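Local structure of putative cytochrome P450 154A1 (Streptomyces coelicolor, 1ODO) at residues T308-R311 with G312-I315; V159-D162 with R163-G166; A276-V279 with E280-R284; L179-A182 with E183-N187. The protein belongs to the cytochrome P450 family of mainly helical haem proteins and binds an iron protoporphyrin IX, with 4-phenyl-1H-imidazole in a nearby pocket. All blocks are in the same frame, centred on the assembly; numbering follows the deposited sequence.

Interaction 1: T308-R311 with G312-I315; sequences TIAR and GEPI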
loop_
_atom_site.group_PDB
_atom_site.type_symbol
_atom_site.label_atom_id
_atom_site.label_comp_id
_atom_site.label_asym_id
_atom_site.label_seq_id
_atom_site.Cartn_x
_atom_site.Cartn_y
_atom_site.Cartn_z
ATOM N N THR A 308 -23.447 0.107 18.530
ATOM C CA THR A 308 -22.487 1.149 18.865
ATOM C C THR A 308 -21.024 0.740 18.867
ATOM O O THR A 308 -20.673 -0.350 19.321
ATOM C CB THR A 308 -22.775 1.705 20.288
ATOM O OG1 THR A 308 -24.103 2.237 20.346
ATOM C CG2 THR A 308 -21.772 2.791 20.660
ATOM N N ILE A 309 -20.174 1.616 18.339
ATOM C CA ILE A 309 -18.749 1.343 18.320
ATOM C C ILE A 309 -18.410 2.054 19.624
ATOM O O ILE A 309 -18.385 3.286 19.680
ATOM C CB ILE A 309 -18.015 2.035 17.160
ATOM C CG1 ILE A 309 -18.434 1.408 15.828
ATOM C CG2 ILE A 309 -16.502 1.897 17.356
ATOM C CD1 ILE A 309 -17.687 1.961 14.623
ATOM N N ALA A 310 -18.196 1.278 20.679
ATOM C CA ALA A 310 -17.876 1.835 21.991
ATOM C C ALA A 310 -16.541 2.561 22.042
ATOM O O ALA A 310 -15.607 2.220 21.317
ATOM C CB ALA A 310 -17.902 0.725 23.042
ATOM N N ARG A 311 -16.460 3.572 22.901
ATOM C CA ARG A 311 -15.228 4.337 23.046
ATOM C C ARG A 311 -14.113 3.338 23.323
ATOM O O ARG A 311 -14.278 2.430 24.137
ATOM C CB ARG A 311 -15.332 5.313 24.225
ATOM C CG ARG A 311 -14.081 6.160 24.431
ATOM C CD ARG A 311 -14.225 7.124 25.603
ATOM N NE ARG A 311 -14.210 6.425 26.884
ATOM C CZ ARG A 311 -14.335 7.021 28.064
ATOM N NH1 ARG A 311 -14.488 8.338 28.132
ATOM N NH2 ARG A 311 -14.306 6.300 29.178
ATOM N N GLY A 312 -12.987 3.499 22.638
ATOM C CA GLY A 312 -11.871 2.594 22.843
ATOM C C GLY A 312 -11.836 1.352 21.969
ATOM O O GLY A 312 -10.838 0.636 21.973
ATOM N N GLU A 313 -12.903 1.076 21.222
ATOM C CA GLU A 313 -12.907 -0.111 20.365
ATOM C C GLU A 313 -12.217 0.195 19.038
ATOM O O GLU A 313 -12.300 1.317 18.533
ATOM C CB GLU A 313 -14.337 -0.606 20.131
ATOM C CG GLU A 313 -15.004 -1.122 21.396
ATOM C CD GLU A 313 -16.324 -1.821 21.130
ATOM O OE1 GLU A 313 -17.065 -1.388 20.221
ATOM O OE2 GLU A 313 -16.631 -2.795 21.847
ATOM N N PRO A 314 -11.518 -0.799 18.462
ATOM C CA PRO A 314 -10.810 -0.610 17.190
ATOM C C PRO A 314 -11.706 -0.596 15.964
ATOM O O PRO A 314 -12.793 -1.178 15.958
ATOM C CB PRO A 314 -9.823 -1.785 17.150
ATOM C CG PRO A 314 -9.742 -2.248 18.581
ATOM C CD PRO A 314 -11.156 -2.094 19.056
ATOM N N ILE A 315 -11.209 0.056 14.917
ATOM C CA ILE A 315 -11.919 0.183 13.649
ATOM C C ILE A 315 -10.957 -0.175 12.524
ATOM O O ILE A 315 -9.896 0.435 12.390
ATOM C CB ILE A 315 -12.409 1.627 13.444
ATOM C CG1 ILE A 315 -13.427 1.980 14.529
ATOM C CG2 ILE A 315 -13.001 1.790 12.042
ATOM C CD1 ILE A 315 -13.797 3.453 14.573
HETATM O O HOH W 1 -19.755 -2.119 20.895
#
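Glu313 OE1 gathers three donors at a tight turn. Ala310 N donates to Glu313 OE1 at 2.9 Å, coming from above the carboxylate plane, and the bond is noticeably bent (141°). A water also donates to this oxygen and passes on to Thr308 O, while Trp41 NE1 of strand 38-43 makes a further hydrogen bond with it. The reach follows from the glutamate's shape: CG lies anti to the carbonyl carbon (chi1 -66°) and the chain runs extended beyond it, laying the carboxylate alongside Ala310, whose CB is 3.6 Å from Glu313 CD. Beneath this side-chain bridge the backbone closes a type II beta turn, with Glu313 N donating to Ala310 O at 2.9 Å. Gly312 occupies the position of positive phi (89°), where a CB would press on the carbonyl oxygen of Arg311. On the buried side, Ile309 and Ile315 cross at about a right angle, their CD1 atoms 4.2 Å apart. The carboxylate thus backs up the turn that leads from strand 308-309 into strand 314-317, and three donors on one oxygen would probably favour its ionised form.

Interaction 2: V159-D162 with R163-G166; sequences VPQD and RRDG
Val159 and Arg164 meet where the chain enters the loosely bonded start of helix 161-175, for the arginine reaches back along the turn and presents one edge of its guanidinium to the backbone carbonyl of the valine. Two nitrogens grip the same oxygen side-on: Arg164 NE reaches Val159 O at 2.8 Å, and Arg164 NH2 makes a longer bond of 3.2 Å to Val159 O. The oxygen lies close to the guanidinium plane, so the pair of bonds fixes the rotation of the group. An extended chain from CG to NE carries it there, and on the way Arg164 CG packs against Val159 CG1 at 3.7 Å. Gln161 comes over one face of the guanidinium, its chain bent at chi2 (-63°) and its amide turned 50° from the guanidinium plane. As modelled, two donors, Gln161 NE2 and Arg164 NH1, stand only 2.9 Å apart, so the detail of that approach is doubtful. Asp162 and Arg163 run side by side, pointing the same way. Beneath them the backbone starts to coil, with Arg163 N bonded to Pro160 O at 2.9 Å. In the P450 fold this is the start of the F helix: Pro160 rests on Leu198 and Arg163 on Ala201 of helix 181-204, the G helix, and Arg164 O is hydrogen-bonded to the hydroxyl of Tyr244, at the end of helix 229-244.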
loop_
_atom_site.group_PDB
_atom_site.type_symbol
_atom_site.label_atom_id
_atom_site.label_comp_id
_atom_site.label_asym_id
_atom_site.label_seq_id
_atom_site.Cartn_x
_atom_site.Cartn_y
_atom_site.Cartn_z
ATOM N N VAL A 159 18.720 6.578 -0.584
ATOM C CA VAL A 159 19.241 5.335 -0.028
ATOM C C VAL A 159 20.454 4.886 -0.839
ATOM O O VAL A 159 20.352 4.642 -2.043
ATOM C CB VAL A 159 18.175 4.213 -0.065
ATOM C CG1 VAL A 159 18.736 2.939 0.564
ATOM C CG2 VAL A 159 16.928 4.663 0.671
ATOM N N PRO A 160 21.624 4.781 -0.191
ATOM C CA PRO A 160 22.824 4.352 -0.912
ATOM C C PRO A 160 22.585 3.021 -1.612
ATOM O O PRO A 160 21.925 2.134 -1.072
ATOM C CB PRO A 160 23.870 4.251 0.197
ATOM C CG PRO A 160 23.442 5.336 1.149
ATOM C CD PRO A 160 21.944 5.132 1.204
ATOM N N GLN A 161 23.119 2.891 -2.821
ATOM C CA GLN A 161 22.965 1.670 -3.599
ATOM C C GLN A 161 23.294 0.399 -2.811
ATOM O O GLN A 161 22.531 -0.565 -2.836
ATOM C CB GLN A 161 23.860 1.721 -4.839
ATOM C CG GLN A 161 23.397 2.674 -5.930
ATOM C CD GLN A 161 22.053 2.281 -6.509
ATOM O OE1 GLN A 161 21.770 1.098 -6.699
ATOM N NE2 GLN A 161 21.222 3.275 -6.807
ATOM N N ASP A 162 24.427 0.406 -2.114
ATOM C CA ASP A 162 24.857 -0.750 -1.332
ATOM C C ASP A 162 23.993 -1.084 -0.115
ATOM O O ASP A 162 24.279 -2.036 0.612
ATOM C CB ASP A 162 26.317 -0.568 -0.893
ATOM C CG ASP A 162 26.484 0.505 0.169
ATOM O OD1 ASP A 162 26.001 1.639 -0.032
ATOM O OD2 ASP A 162 27.111 0.214 1.210
ATOM N N ARG A 163 22.939 -0.306 0.108
ATOM C CA ARG A 163 22.058 -0.549 1.242
ATOM C C ARG A 163 20.623 -0.827 0.815
ATOM O O ARG A 163 19.769 -1.120 1.648
ATOM C CB ARG A 163 22.078 0.652 2.188
ATOM C CG ARG A 163 23.392 0.826 2.930
ATOM C CD ARG A 163 23.379 2.054 3.829
ATOM N NE ARG A 163 24.580 2.110 4.658
ATOM C CZ ARG A 163 24.844 1.259 5.644
ATOM N NH1 ARG A 163 23.987 0.285 5.929
ATOM N NH2 ARG A 163 25.968 1.368 6.338
ATOM N N ARG A 164 20.360 -0.756 -0.485
ATOM C CA ARG A 164 19.012 -0.992 -0.995
ATOM C C ARG A 164 18.470 -2.417 -0.896
ATOM O O ARG A 164 17.301 -2.615 -0.553
ATOM C CB ARG A 164 18.921 -0.491 -2.439
ATOM C CG ARG A 164 19.152 1.014 -2.547
ATOM C CD ARG A 164 18.922 1.552 -3.948
ATOM N NE ARG A 164 19.108 3.000 -3.968
ATOM C CZ ARG A 164 18.872 3.780 -5.019
ATOM N NH1 ARG A 164 18.430 3.258 -6.156
ATOM N NH2 ARG A 164 19.080 5.087 -4.930
ATOM N N ASP A 165 19.299 -3.411 -1.188
ATOM C CA ASP A 165 18.837 -4.794 -1.114
ATOM C C ASP A 165 18.458 -5.221 0.301
ATOM O O ASP A 165 17.521 -5.996 0.493
ATOM C CB ASP A 165 19.901 -5.752 -1.662
ATOM C CG ASP A 165 20.054 -5.657 -3.168
ATOM O OD1 ASP A 165 19.022 -5.673 -3.875
ATOM O OD2 ASP A 165 21.206 -5.574 -3.648
ATOM N N GLY A 166 19.188 -4.705 1.283
ATOM C CA GLY A 166 18.930 -5.040 2.672
ATOM C C GLY A 166 17.524 -4.838 3.215
ATOM O O GLY A 166 17.127 -5.521 4.156
HETATM O O HOH W 2 22.016 -3.011 -2.261
HETATM O O HOH W 3 21.943 -4.006 1.031
HETATM O O HOH W 4 26.026 3.496 2.593
#

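Interaction 3: A276-V279 with E280-R284; sequences ADVV and EETLR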
loop_
_atom_site.group_PDB
_atom_site.type_symbol
_atom_site.label_atom_id
_atom_site.label_comp_id
_atom_site.label_asym_id
_atom_site.label_seq_id
_atom_site.Cartn_x
_atom_site.Cartn_y
_atom_site.Cartn_z
ATOM N N ALA A 276 -4.022 6.034 -17.405
ATOM C CA ALA A 276 -4.432 6.552 -16.106
ATOM C C ALA A 276 -5.777 5.944 -15.720
ATOM O O ALA A 276 -5.994 5.598 -14.563
ATOM C CB ALA A 276 -4.523 8.084 -16.142
ATOM N N ASP A 277 -6.682 5.814 -16.685
ATOM C CA ASP A 277 -7.993 5.234 -16.400
ATOM C C ASP A 277 -7.824 3.789 -15.943
ATOM O O ASP A 277 -8.527 3.322 -15.046
ATOM C CB ASP A 277 -8.894 5.241 -17.636
ATOM C CG ASP A 277 -9.315 6.634 -18.055
ATOM O OD1 ASP A 277 -9.445 7.517 -17.178
ATOM O OD2 ASP A 277 -9.537 6.833 -19.270
ATOM N N VAL A 278 -6.902 3.075 -16.582
ATOM C CA VAL A 278 -6.657 1.684 -16.227
ATOM C C VAL A 278 -6.105 1.588 -14.812
ATOM O O VAL A 278 -6.462 0.681 -14.058
ATOM C CB VAL A 278 -5.672 1.021 -17.211
ATOM C CG1 VAL A 278 -5.238 -0.337 -16.687
ATOM C CG2 VAL A 278 -6.341 0.863 -18.567
ATOM N N VAL A 279 -5.234 2.526 -14.448
ATOM C CA VAL A 279 -4.652 2.517 -13.116
ATOM C C VAL A 279 -5.729 2.806 -12.075
ATOM O O VAL A 279 -5.763 2.163 -11.027
ATOM C CB VAL A 279 -3.494 3.543 -13.005
ATOM C CG1 VAL A 279 -3.081 3.734 -11.549
ATOM C CG2 VAL A 279 -2.294 3.034 -13.810
ATOM N N GLU A 280 -6.616 3.756 -12.362
ATOM C CA GLU A 280 -7.673 4.081 -11.411
ATOM C C GLU A 280 -8.636 2.917 -11.214
ATOM O O GLU A 280 -9.094 2.675 -10.101
ATOM C CB GLU A 280 -8.451 5.322 -11.853
ATOM C CG GLU A 280 -7.635 6.602 -11.739
ATOM C CD GLU A 280 -6.959 6.724 -10.384
ATOM O OE1 GLU A 280 -5.715 6.828 -10.341
ATOM O OE2 GLU A 280 -7.671 6.705 -9.360
ATOM N N GLU A 281 -8.953 2.199 -12.285
ATOM C CA GLU A 281 -9.866 1.072 -12.153
ATOM C C GLU A 281 -9.163 -0.081 -11.437
ATOM O O GLU A 281 -9.808 -0.873 -10.753
ATOM C CB GLU A 281 -10.380 0.613 -13.522
ATOM C CG GLU A 281 -11.291 -0.611 -13.451
ATOM C CD GLU A 281 -12.636 -0.336 -12.777
ATOM O OE1 GLU A 281 -12.765 0.658 -12.027
ATOM O OE2 GLU A 281 -13.568 -1.136 -12.996
ATOM N N THR A 282 -7.844 -0.183 -11.602
ATOM C CA THR A 282 -7.091 -1.250 -10.945
ATOM C C THR A 282 -7.092 -0.946 -9.445
ATOM O O THR A 282 -7.245 -1.838 -8.609
ATOM C CB THR A 282 -5.625 -1.321 -11.450
ATOM O OG1 THR A 282 -5.611 -1.652 -12.848
ATOM C CG2 THR A 282 -4.837 -2.388 -10.675
ATOM N N LEU A 283 -6.934 0.327 -9.108
ATOM C CA LEU A 283 -6.922 0.743 -7.708
ATOM C C LEU A 283 -8.275 0.449 -7.058
ATOM O O LEU A 283 -8.358 0.136 -5.871
ATOM C CB LEU A 283 -6.604 2.235 -7.612
ATOM C CG LEU A 283 -5.150 2.575 -7.949
ATOM C CD1 LEU A 283 -4.944 4.082 -8.067
ATOM C CD2 LEU A 283 -4.265 2.001 -6.861
ATOM N N ARG A 284 -9.341 0.538 -7.842
ATOM C CA ARG A 284 -10.670 0.272 -7.304
ATOM C C ARG A 284 -10.954 -1.226 -7.212
ATOM O O ARG A 284 -11.347 -1.727 -6.160
ATOM C CB ARG A 284 -11.749 0.914 -8.185
ATOM C CG ARG A 284 -13.181 0.746 -7.640
ATOM C CD ARG A 284 -14.233 1.058 -8.707
ATOM N NE ARG A 284 -14.267 0.013 -9.730
ATOM C CZ ARG A 284 -14.811 -1.188 -9.548
ATOM N NH1 ARG A 284 -15.381 -1.492 -8.388
ATOM N NH2 ARG A 284 -14.760 -2.096 -10.514
HETATM O O HOH W 5 -4.237 6.987 -12.527
#
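The K helix of the cytochrome P450 fold, helix 275-285, carries the family's ExxR motif, here Glu281 and Arg284, and the motif sits on the turn that follows Ala276-Val279 in one continuous helix. Val278 O accepts two hydrogen bonds from one residue: Thr282 N and Thr282 OG1 reach it from opposite faces of the carbonyl plane, the hydroxyl at 2.8 Å from Val278 O. With OG1 beside its own backbone N (chi1 -63°), the hydroxyl points back toward the preceding turn. Val279 and Leu283 lie side by side, Val279 CG1 4.0 Å from Leu283 CD1; the valine leans on helix 357-374, whereas Leu283 touches the haem. Glu280 bends at chi2, and a water links its OE1 to Ala276 O, while Arg361 forms a salt bridge with the same carboxylate. In the motif itself Arg284 NE meets Glu281 OE1 at 2.8 Å and Arg284 NH2 meets Glu281 OE2 at 2.9 Å, a side-on salt bridge. Arg339 adds a second salt bridge to Glu281, completing the Glu-Arg-Arg triad of the family. Gripped by two arginines and the backbone N of Asp336, the buried carboxylate probably has its charge well compensated, and the bonds tie this helix to the segment around residues 335-339.

Interaction 4: L179-A182 with E183-N187; sequences LDQA and EAQAN
Leu179 and Asp180 approach in extended form, and from Gln181 the chain winds into helix 181-204, so that Ala184 N bonds back to Asp180 O at 2.9 Å as the first helical turn closes. Asp180 is the N-cap, and with Glu183 it forms a reciprocal capping box. Glu183 N donates to Asp180 OD1 at 2.7 Å in a nearly straight bond (171°), and Asp180 N returns one of 2.8 Å to Glu183 OE1, which uses its anti lone pair. The aspartate pays for this with CG between backbone N and carbonyl carbon (chi1 61°), the crowded position that swings OD1 toward the helix. Across the box the two side chains stand at about a right angle. Leu179 lies over the aliphatic part of Glu183, its CB 3.9 Å from Glu183 CB. Along the first turn, Gln181 reaches Gln185, four residues later, amide to amide: Gln181 NE2 meets Gln185 OE1 at 3.0 Å, from above the carbonyl plane, with the two amide planes 73° apart. The two carboxylates come close, Asp180 OD1 to Glu183 OE1 3.4 Å, yet each accepts a backbone N-H, and the helix's N-terminal end would probably ease their mutual repulsion.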
loop_
_atom_site.group_PDB
_atom_site.type_symbol
_atom_site.label_atom_id
_atom_site.label_comp_id
_atom_site.label_asym_id
_atom_site.label_seq_id
_atom_site.Cartn_x
_atom_site.Cartn_y
_atom_site.Cartn_z
ATOM N N LEU A 179 3.262 -14.543 10.015
ATOM C CA LEU A 179 4.306 -14.646 11.036
ATOM C C LEU A 179 3.726 -14.565 12.441
ATOM O O LEU A 179 2.762 -13.824 12.678
ATOM C CB LEU A 179 5.330 -13.517 10.869
ATOM C CG LEU A 179 6.096 -13.435 9.547
ATOM C CD1 LEU A 179 7.072 -12.274 9.606
ATOM C CD2 LEU A 179 6.838 -14.738 9.293
ATOM N N ASP A 180 4.296 -15.326 13.378
ATOM C CA ASP A 180 3.786 -15.276 14.742
ATOM C C ASP A 180 4.472 -14.104 15.437
ATOM O O ASP A 180 5.348 -13.462 14.855
ATOM C CB ASP A 180 4.024 -16.592 15.513
ATOM C CG ASP A 180 5.496 -16.959 15.654
ATOM O OD1 ASP A 180 6.358 -16.055 15.705
ATOM O OD2 ASP A 180 5.786 -18.174 15.739
ATOM N N GLN A 181 4.077 -13.832 16.674
ATOM C CA GLN A 181 4.645 -12.729 17.440
ATOM C C GLN A 181 6.172 -12.720 17.475
ATOM O O GLN A 181 6.793 -11.683 17.248
ATOM C CB GLN A 181 4.072 -12.750 18.863
ATOM C CG GLN A 181 4.214 -11.448 19.644
ATOM C CD GLN A 181 5.619 -11.216 20.157
ATOM O OE1 GLN A 181 6.286 -12.149 20.600
ATOM N NE2 GLN A 181 6.071 -9.965 20.120
ATOM N N ALA A 182 6.776 -13.872 17.746
ATOM C CA ALA A 182 8.234 -13.966 17.804
ATOM C C ALA A 182 8.895 -13.638 16.469
ATOM O O ALA A 182 9.873 -12.889 16.416
ATOM C CB ALA A 182 8.650 -15.366 18.260
ATOM N N GLU A 183 8.359 -14.208 15.394
ATOM C CA GLU A 183 8.896 -13.980 14.057
ATOM C C GLU A 183 8.733 -12.527 13.627
ATOM O O GLU A 183 9.618 -11.965 12.988
ATOM C CB GLU A 183 8.205 -14.903 13.051
ATOM C CG GLU A 183 8.361 -16.377 13.382
ATOM C CD GLU A 183 7.486 -17.270 12.526
ATOM O OE1 GLU A 183 6.280 -16.972 12.384
ATOM O OE2 GLU A 183 8.006 -18.279 12.005
ATOM N N ALA A 184 7.599 -11.925 13.974
ATOM C CA ALA A 184 7.339 -10.532 13.616
ATOM C C ALA A 184 8.314 -9.634 14.373
ATOM O O ALA A 184 8.895 -8.704 13.819
ATOM C CB ALA A 184 5.905 -10.161 13.974
ATOM N N GLN A 185 8.482 -9.932 15.653
ATOM C CA GLN A 185 9.373 -9.181 16.521
ATOM C C GLN A 185 10.812 -9.235 15.993
ATOM O O GLN A 185 11.532 -8.236 16.024
ATOM C CB GLN A 185 9.267 -9.768 17.930
ATOM C CG GLN A 185 10.195 -9.207 18.969
ATOM C CD GLN A 185 9.868 -9.764 20.343
ATOM O OE1 GLN A 185 8.892 -9.354 20.977
ATOM N NE2 GLN A 185 10.666 -10.723 20.798
ATOM N N ALA A 186 11.226 -10.397 15.498
ATOM C CA ALA A 186 12.577 -10.552 14.966
ATOM C C ALA A 186 12.734 -9.730 13.683
ATOM O O ALA A 186 13.750 -9.062 13.482
ATOM C CB ALA A 186 12.869 -12.022 14.686
ATOM N N ASN A 187 11.726 -9.782 12.818
ATOM C CA ASN A 187 11.772 -9.035 11.565
ATOM C C ASN A 187 11.843 -7.545 11.862
ATOM O O ASN A 187 12.603 -6.807 11.236
ATOM C CB ASN A 187 10.537 -9.335 10.708
ATOM C CG ASN A 187 10.539 -8.565 9.398
ATOM O OD1 ASN A 187 9.860 -7.544 9.260
ATOM N ND2 ASN A 187 11.320 -9.039 8.436
#

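In the fold
From the N terminus the order is interaction 2, interaction 4, interaction 3, interaction 1. Each is local and closes only its own turn, so the four stand in series, none nested in or crossing another. Interactions 2 and 4 open consecutive helices, 161-175 and 181-204, the F and G helices; their nearest atoms are about 8 Å apart, and these helices pack together. The chain then passes through helix 229-244 and its successors to interaction 3, within helix 275-285 beside the haem, across the centre of the chain from interaction 4. Interaction 1 follows, linking the small hairpin 301-309 to the six-stranded sheet; its centre is about 42 Å from that of interaction 2.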